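Local coordinates for WGR domain-containing protein (Bacteroides fragilis, PDB 2RA8) that is of unknown function but joins an amino-terminal WGR domain to a domain of leucine-rich repeats, a fold that often serves as a binding surface, at residues Lys180-Leu185 against Gly204-Val209; Ser197-Ser202 against Val225-Val230; Gly258-Glu263 against Asp285-Val290. All blocks are in the same frame, centred on the assembly; numbering follows the deposited sequence.

Contact 1: Lys180-Leu185 against Gly204-Val209; sequences KGTNNL and GLPDSV
A water molecule joins Ser208 to Leu185 where the segments 180-185 and 204-209 face each other. It lies 2.7 Å from Ser208 OG, and it donates a hydrogen to the carbonyl oxygen Leu185 O at 3.0 Å. Residues 182-185 form a type II beta turn, closed by the bond from Leu185 N to Thr182 O at 3.1 Å. No direct hydrogen bond links the segments, so the rest of the contact is van der Waals packing. Thr182 carries most of it through two branches. With chi1 at 52°, OG1 sits between the backbone N and the carbonyl carbon and reaches to 3.7 Å from Pro206 CD, while CG2, anti to the carbonyl carbon, meets Leu205 CD1 at 3.9 Å, the two side chains crossing at about a right angle. Thr182 OG1 also comes within 3.6 Å of Gly204 O without bonding to it; its hydrogen-bond partner is Ser202 OG, which is bonded in turn to Gly204 N. This relay ties the turn to the start of the second segment. Deeper in, Leu185 CD2 approaches Val209 CG2 loosely, at 4.4 Å, and Thr182, Leu205 and Val209 all rest on Ile200. Pro206 holds the N-cap position of helix 207-215, so the turn packs against the loop leading into that helix and its first residues. Such stacking of successive connecting loops beyond the ends of parallel strands is characteristic of a leucine-rich repeat solenoid.

Contact 2: Ser197-Ser202 against Val225-Val230; sequences SLEIIS and VLYVGV
This is a parallel strand pairing in the middle of the long parallel sheet, between strands 197-201 and 223-227, the two strands of a beta-alpha-beta unit whose helix is 207-215. The axes run almost parallel and approach to 4.7 Å. Three backbone bonds define the register: Val225 N to Leu198 O (2.9 Å), Ile200 N to Val225 O (2.8 Å) and Tyr227 N to Ile200 O (2.9 Å). On the face bearing Glu199 and Val225, the two side chains run side by side. Glu199 is extended, CG anti to the backbone N (chi1 165°), which carries OE2 past Val225 CG1 to the edge of the Tyr227 ring, 3.7 Å from Tyr227 CE1; carboxylate and ring planes are 38° apart. Ile201 takes one face of the same ring in a CH-pi contact: its CG2 stands 4.1 Å from the centroid of the Tyr227 ring and only 11° off the normal, while CG1 lies 3.9 Å from Tyr227 CE1. On the other face of the sheet, covered by helix 207-215, Ile200 CD1 and Leu226 CD2 pack at 3.9 Å. Beyond Tyr227 N the ladder stops: Ser202 N, Ser202 O and Tyr227 O are buried here without a partner in the model. The chemistry thus implies an apolar face at Ile200 and Leu226, a face where Glu199 and Tyr227 mix with Val225 and Ile201, and probably a polar cost just past the last cross-strand bond.

Contact 3: Gly258-Glu263 against Asp285-Val290; sequences GIVDAE and DISAGV
Asp261 N bonds to Ser287 O at 3.0 Å and Val290 N to Ala262 O at 3.1 Å, both beyond the parallel bridge of Gly258 with Asp285. Next to that bridge, Ile259 N to Asp285 O is weak, at 3.5 Å. A CA-H...O contact, Asp261 CA to Ala288 O at 3.2 Å, adds to these.

Among the polar side chains, Asp285 is central. Ser287 OG donates to the syn lone pair of Asp285 OD1 at 2.8 Å, Asn313 ND2 also binds OD1, and Trp256 NE1 binds OD2, so the buried carboxylate is held at both oxygens and is probably ionised. Asp261 OD1 faces the acceptor Ala288 O, but its bond is to Leu355 N.

Van der Waals contacts are led by Val260, whose methyl CG1 lies 3.4 Å from Asp285 OD1 and 3.6 Å from Ser287 OG, while its CB touches Ser287 O. Asp285 CB in turn sits 3.4 Å from Gly258 CA, where a glycine leaves room for it.

Neighbouring parallel strands whose following loops continue to stack, here with the register shifting by a residue at Val260-Ile286 and back past it at Asp261-Gly289, are characteristic of a solenoid, consistent with the leucine-rich repeat domain.

All three contacts are buried, but contact 2 is the most central, about 10 Å between its centre and that of the chain, against about 14 Å for contact 3 and about 17 Å for contact 1. Contacts 2 and 3 belong to one sheet: strands 223-227 and 256-260 are neighbours, joined by the backbone pairs Leu226 with Gly258 and Val228 with Val260. Contact 1 lies beside contact 2, since its helix 207-215 follows strand 197-201 and leads on to strand 223-227, and it touches nothing of contact 3. Their chemistry shifts accordingly, from regular strand bonding in contact 2, through a looser ladder with a buried carboxylate in contact 3, to loop packing and a bridging water in contact 1.

Contact 1: Lys180-Leu185 against Gly204-Val209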
loop_
_atom_site.group_PDB
_atom_site.type_symbol
_atom_site.label_atom_id
_atom_site.label_comp_id
_atom_site.label_asym_id
_atom_site.label_seq_id
_atom_site.Cartn_x
_atom_site.Cartn_y
_atom_site.Cartn_z
ATOM N N LYS A 180 13.785 8.691 7.661
ATOM C CA LYS A 180 13.348 8.748 6.269
ATOM C C LYS A 180 13.492 10.179 5.813
ATOM O O LYS A 180 12.959 11.076 6.452
ATOM C CB LYS A 180 11.884 8.302 6.151
ATOM C CG LYS A 180 11.312 8.372 4.739
ATOM C CD LYS A 180 9.894 7.797 4.711
ATOM C CE LYS A 180 9.270 7.962 3.330
ATOM N NZ LYS A 180 7.968 7.256 3.217
ATOM N N GLY A 181 14.205 10.391 4.701
ATOM C CA GLY A 181 14.437 11.735 4.190
ATOM C C GLY A 181 15.864 12.083 4.578
ATOM O O GLY A 181 16.242 11.903 5.736
ATOM N N THR A 182 16.664 12.580 3.639
ATOM C CA THR A 182 18.058 12.878 3.961
ATOM C C THR A 182 18.602 14.249 3.614
ATOM O O THR A 182 19.788 14.516 3.827
ATOM C CB THR A 182 18.975 11.819 3.333
ATOM O OG1 THR A 182 18.663 11.693 1.940
ATOM C CG2 THR A 182 18.776 10.468 4.016
ATOM N N ASN A 183 17.764 15.128 3.073
ATOM C CA ASN A 183 18.218 16.479 2.738
ATOM C C ASN A 183 18.723 17.204 3.980
ATOM O O ASN A 183 17.967 17.425 4.928
ATOM C CB ASN A 183 17.074 17.308 2.128
ATOM C CG ASN A 183 16.675 16.840 0.734
ATOM O OD1 ASN A 183 15.708 17.345 0.154
ATOM N ND2 ASN A 183 17.421 15.885 0.187
ATOM N N ASN A 184 20.000 17.582 3.970
ATOM C CA ASN A 184 20.608 18.300 5.093
ATOM C C ASN A 184 20.579 17.509 6.381
ATOM O O ASN A 184 20.511 18.086 7.469
ATOM C CB ASN A 184 19.885 19.637 5.324
ATOM C CG ASN A 184 20.048 20.602 4.162
ATOM O OD1 ASN A 184 19.104 21.300 3.782
ATOM N ND2 ASN A 184 21.254 20.656 3.598
ATOM N N LEU A 185 20.633 16.187 6.273
ATOM C CA LEU A 185 20.602 15.333 7.448
ATOM C C LEU A 185 21.985 15.043 7.969
ATOM O O LEU A 185 22.942 14.964 7.207
ATOM C CB LEU A 185 19.911 13.994 7.120
ATOM C CG LEU A 185 20.070 12.864 8.150
ATOM C CD1 LEU A 185 19.376 13.253 9.454
ATOM C CD2 LEU A 185 19.491 11.571 7.612
ATOM N N GLY A 204 18.326 9.718 -2.208
ATOM C CA GLY A 204 19.649 9.777 -2.718
ATOM C C GLY A 204 20.542 10.040 -1.515
ATOM O O GLY A 204 20.599 11.146 -0.994
ATOM N N LEU A 205 21.359 9.087 -1.178
ATOM C CA LEU A 205 21.997 9.206 0.149
ATOM C C LEU A 205 23.313 9.991 0.015
ATOM O O LEU A 205 24.234 9.552 -0.685
ATOM C CB LEU A 205 22.186 7.846 0.831
ATOM C CG LEU A 205 22.788 7.850 2.275
ATOM C CD1 LEU A 205 21.718 7.916 3.408
ATOM C CD2 LEU A 205 23.566 6.439 2.378
ATOM N N PRO A 206 23.380 11.189 0.738
ATOM C CA PRO A 206 24.587 12.018 0.641
ATOM C C PRO A 206 25.792 11.363 1.286
ATOM O O PRO A 206 25.649 10.542 2.191
ATOM C CB PRO A 206 24.189 13.303 1.375
ATOM C CG PRO A 206 22.707 13.357 1.204
ATOM C CD PRO A 206 22.304 11.919 1.429
ATOM N N ASP A 207 26.987 11.718 0.824
ATOM C CA ASP A 207 28.213 11.168 1.389
ATOM C C ASP A 207 28.378 11.613 2.828
ATOM O O ASP A 207 29.024 10.936 3.626
ATOM C CB ASP A 207 29.432 11.619 0.568
ATOM C CG ASP A 207 29.665 10.753 -0.666
ATOM O OD1 ASP A 207 30.458 11.160 -1.543
ATOM O OD2 ASP A 207 29.063 9.661 -0.754
ATOM N N SER A 208 27.786 12.754 3.172
ATOM C CA SER A 208 27.877 13.272 4.535
ATOM C C SER A 208 27.279 12.304 5.522
ATOM O O SER A 208 27.807 12.113 6.617
ATOM C CB SER A 208 27.173 14.626 4.644
ATOM O OG SER A 208 25.891 14.588 4.045
ATOM N N VAL A 209 26.181 11.667 5.137
ATOM C CA VAL A 209 25.528 10.696 6.007
ATOM C C VAL A 209 26.415 9.492 6.230
ATOM O O VAL A 209 26.597 9.041 7.365
ATOM C CB VAL A 209 24.184 10.240 5.405
ATOM C CG1 VAL A 209 23.563 9.162 6.273
ATOM C CG2 VAL A 209 23.244 11.441 5.274
HETATM O O HOH W 1 23.520 15.770 4.391
#

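Contact 2: Ser197-Ser202 against Val225-Val230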
loop_
_atom_site.group_PDB
_atom_site.type_symbol
_atom_site.label_atom_id
_atom_site.label_comp_id
_atom_site.label_asym_id
_atom_site.label_seq_id
_atom_site.Cartn_x
_atom_site.Cartn_y
_atom_site.Cartn_z
ATOM N N SER A 197 20.036 -0.961 15.971
ATOM C CA SER A 197 19.507 -0.941 14.615
ATOM C C SER A 197 19.480 0.458 14.042
ATOM O O SER A 197 19.014 1.407 14.682
ATOM C CB SER A 197 18.086 -1.532 14.592
ATOM O OG SER A 197 17.653 -1.749 13.261
ATOM N N LEU A 198 19.971 0.577 12.813
ATOM C CA LEU A 198 20.035 1.844 12.112
ATOM C C LEU A 198 19.625 1.660 10.678
ATOM O O LEU A 198 20.286 0.938 9.924
ATOM C CB LEU A 198 21.466 2.397 12.148
ATOM C CG LEU A 198 21.737 3.648 11.305
ATOM C CD1 LEU A 198 20.815 4.784 11.755
ATOM C CD2 LEU A 198 23.206 4.053 11.433
ATOM N N GLU A 199 18.528 2.303 10.292
ATOM C CA GLU A 199 18.047 2.220 8.921
ATOM C C GLU A 199 17.743 3.599 8.434
ATOM O O GLU A 199 17.038 4.358 9.096
ATOM C CB GLU A 199 16.777 1.364 8.820
ATOM C CG GLU A 199 16.020 1.526 7.483
ATOM C CD GLU A 199 14.918 0.482 7.297
ATOM O OE1 GLU A 199 14.262 0.115 8.297
ATOM O OE2 GLU A 199 14.701 0.041 6.152
ATOM N N ILE A 200 18.288 3.944 7.274
ATOM C CA ILE A 200 18.050 5.254 6.704
ATOM C C ILE A 200 17.446 5.083 5.327
ATOM O O ILE A 200 18.017 4.423 4.460
ATOM C CB ILE A 200 19.357 6.072 6.634
ATOM C CG1 ILE A 200 19.960 6.219 8.046
ATOM C CG2 ILE A 200 19.078 7.439 6.032
ATOM C CD1 ILE A 200 21.284 6.968 8.088
ATOM N N ILE A 201 16.265 5.659 5.146
ATOM C CA ILE A 201 15.534 5.599 3.882
ATOM C C ILE A 201 15.773 6.912 3.184
ATOM O O ILE A 201 15.484 7.983 3.734
ATOM C CB ILE A 201 14.027 5.391 4.149
ATOM C CG1 ILE A 201 13.833 4.088 4.931
ATOM C CG2 ILE A 201 13.252 5.314 2.837
ATOM C CD1 ILE A 201 12.461 3.961 5.578
ATOM N N SER A 202 16.180 6.876 1.947
ATOM C CA SER A 202 16.639 8.074 1.244
ATOM C C SER A 202 16.295 7.939 -0.207
ATOM O O SER A 202 16.385 6.804 -0.782
ATOM C CB SER A 202 18.140 8.152 1.350
ATOM O OG SER A 202 18.668 9.315 0.811
ATOM N N VAL A 225 20.787 -0.686 7.539
ATOM C CA VAL A 225 20.162 -0.657 6.229
ATOM C C VAL A 225 20.203 0.757 5.726
ATOM O O VAL A 225 19.713 1.678 6.384
ATOM C CB VAL A 225 18.701 -1.139 6.284
ATOM C CG1 VAL A 225 18.016 -0.895 4.938
ATOM C CG2 VAL A 225 18.667 -2.629 6.601
ATOM N N LEU A 226 20.807 0.936 4.556
ATOM C CA LEU A 226 20.931 2.250 3.946
ATOM C C LEU A 226 20.405 2.247 2.541
ATOM O O LEU A 226 20.804 1.411 1.727
ATOM C CB LEU A 226 22.404 2.686 3.897
ATOM C CG LEU A 226 23.195 2.797 5.209
ATOM C CD1 LEU A 226 24.657 3.092 4.890
ATOM C CD2 LEU A 226 22.598 3.888 6.098
ATOM N N TYR A 227 19.494 3.168 2.248
ATOM C CA TYR A 227 18.953 3.301 0.892
ATOM C C TYR A 227 19.900 4.221 0.130
ATOM O O TYR A 227 20.166 5.346 0.567
ATOM C CB TYR A 227 17.541 3.925 0.925
ATOM C CG TYR A 227 16.436 2.950 1.268
ATOM C CD1 TYR A 227 16.475 2.203 2.448
ATOM C CD2 TYR A 227 15.356 2.768 0.404
ATOM C CE1 TYR A 227 15.468 1.290 2.755
ATOM C CE2 TYR A 227 14.343 1.864 0.698
ATOM C CZ TYR A 227 14.409 1.129 1.869
ATOM O OH TYR A 227 13.432 0.209 2.140
ATOM N N VAL A 228 20.421 3.748 -1.001
ATOM C CA VAL A 228 21.349 4.539 -1.805
ATOM C C VAL A 228 20.660 5.646 -2.565
ATOM O O VAL A 228 21.103 6.796 -2.550
ATOM C CB VAL A 228 22.098 3.655 -2.825
ATOM C CG1 VAL A 228 23.085 4.510 -3.628
ATOM C CG2 VAL A 228 22.832 2.537 -2.103
ATOM N N GLY A 229 19.572 5.306 -3.245
ATOM C CA GLY A 229 18.853 6.309 -4.008
ATOM C C GLY A 229 19.635 6.703 -5.251
ATOM O O GLY A 229 20.614 6.049 -5.600
ATOM N N VAL A 230 19.229 7.783 -5.910
ATOM C CA VAL A 230 19.906 8.202 -7.136
ATOM C C VAL A 230 20.580 9.557 -7.080
ATOM O O VAL A 230 20.343 10.351 -6.168
ATOM C CB VAL A 230 18.919 8.179 -8.321
ATOM C CG1 VAL A 230 18.556 6.742 -8.663
ATOM C CG2 VAL A 230 17.663 8.960 -7.963
#

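Contact 3: Gly258-Glu263 against Asp285-Val290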
loop_
_atom_site.group_PDB
_atom_site.type_symbol
_atom_site.label_atom_id
_atom_site.label_comp_id
_atom_site.label_asym_id
_atom_site.label_seq_id
_atom_site.Cartn_x
_atom_site.Cartn_y
_atom_site.Cartn_z
ATOM N N GLY A 258 22.558 -4.070 4.859
ATOM C CA GLY A 258 21.884 -3.778 3.615
ATOM C C GLY A 258 22.241 -2.445 2.981
ATOM O O GLY A 258 22.206 -1.388 3.627
ATOM N N ILE A 259 22.634 -2.510 1.714
ATOM C CA ILE A 259 22.935 -1.324 0.925
ATOM C C ILE A 259 21.944 -1.610 -0.169
ATOM O O ILE A 259 22.161 -2.479 -1.015
ATOM C CB ILE A 259 24.383 -1.321 0.393
ATOM C CG1 ILE A 259 25.376 -1.355 1.569
ATOM C CG2 ILE A 259 24.613 -0.080 -0.453
ATOM C CD1 ILE A 259 25.185 -0.238 2.574
ATOM N N VAL A 260 20.838 -0.884 -0.131
ATOM C CA VAL A 260 19.728 -1.125 -1.036
ATOM C C VAL A 260 19.296 0.026 -1.875
ATOM O O VAL A 260 19.819 1.129 -1.771
ATOM C CB VAL A 260 18.496 -1.565 -0.211
ATOM C CG1 VAL A 260 18.840 -2.769 0.644
ATOM C CG2 VAL A 260 18.031 -0.405 0.682
ATOM N N ASP A 261 18.315 -0.239 -2.729
ATOM C CA ASP A 261 17.742 0.793 -3.579
ATOM C C ASP A 261 18.773 1.548 -4.408
ATOM O O ASP A 261 18.707 2.773 -4.535
ATOM C CB ASP A 261 16.951 1.751 -2.676
ATOM C CG ASP A 261 16.111 2.738 -3.457
ATOM O OD1 ASP A 261 15.314 2.297 -4.318
ATOM O OD2 ASP A 261 16.251 3.951 -3.194
ATOM N N ALA A 262 19.724 0.817 -4.990
ATOM C CA ALA A 262 20.776 1.422 -5.812
ATOM C C ALA A 262 20.691 1.003 -7.264
ATOM O O ALA A 262 20.251 -0.106 -7.569
ATOM C CB ALA A 262 22.153 1.038 -5.258
ATOM N N GLU A 263 21.119 1.888 -8.163
ATOM C CA GLU A 263 21.127 1.589 -9.597
ATOM C C GLU A 263 22.186 0.552 -9.861
ATOM O O GLU A 263 22.016 -0.323 -10.701
ATOM C CB GLU A 263 21.437 2.842 -10.413
ATOM C CG GLU A 263 20.207 3.520 -10.991
ATOM C CD GLU A 263 20.544 4.776 -11.780
ATOM O OE1 GLU A 263 21.455 4.720 -12.638
ATOM O OE2 GLU A 263 19.888 5.816 -11.550
ATOM N N ASP A 285 21.161 -8.091 2.600
ATOM C CA ASP A 285 20.045 -7.308 2.086
ATOM C C ASP A 285 20.467 -6.550 0.854
ATOM O O ASP A 285 21.250 -5.611 0.936
ATOM C CB ASP A 285 19.604 -6.323 3.172
ATOM C CG ASP A 285 18.213 -5.750 2.947
ATOM O OD1 ASP A 285 17.713 -5.734 1.797
ATOM O OD2 ASP A 285 17.628 -5.292 3.949
ATOM N N ILE A 286 19.955 -6.968 -0.299
ATOM C CA ILE A 286 20.274 -6.332 -1.565
ATOM C C ILE A 286 18.993 -6.132 -2.313
ATOM O O ILE A 286 18.869 -6.496 -3.480
ATOM C CB ILE A 286 21.230 -7.203 -2.402
ATOM C CG1 ILE A 286 20.684 -8.629 -2.507
ATOM C CG2 ILE A 286 22.617 -7.215 -1.755
ATOM C CD1 ILE A 286 21.237 -9.416 -3.680
ATOM N N SER A 287 18.027 -5.536 -1.629
ATOM C CA SER A 287 16.710 -5.280 -2.198
ATOM C C SER A 287 16.527 -3.903 -2.773
ATOM O O SER A 287 17.443 -3.079 -2.775
ATOM C CB SER A 287 15.651 -5.497 -1.122
ATOM O OG SER A 287 15.905 -4.660 -0.008
ATOM N N ALA A 288 15.319 -3.672 -3.280
ATOM C CA ALA A 288 14.897 -2.394 -3.843
ATOM C C ALA A 288 15.711 -1.784 -4.951
ATOM O O ALA A 288 15.471 -0.625 -5.310
ATOM C CB ALA A 288 14.739 -1.376 -2.715
ATOM N N GLY A 289 16.655 -2.527 -5.521
ATOM C CA GLY A 289 17.478 -1.958 -6.580
ATOM C C GLY A 289 17.435 -2.662 -7.925
ATOM O O GLY A 289 16.606 -3.555 -8.159
ATOM N N VAL A 290 18.334 -2.253 -8.820
ATOM C CA VAL A 290 18.424 -2.848 -10.148
ATOM C C VAL A 290 19.363 -4.028 -10.106
ATOM O O VAL A 290 20.446 -4.009 -10.686
ATOM C CB VAL A 290 18.926 -1.826 -11.185
ATOM C CG1 VAL A 290 18.918 -2.441 -12.572
ATOM C CG2 VAL A 290 18.043 -0.593 -11.148
#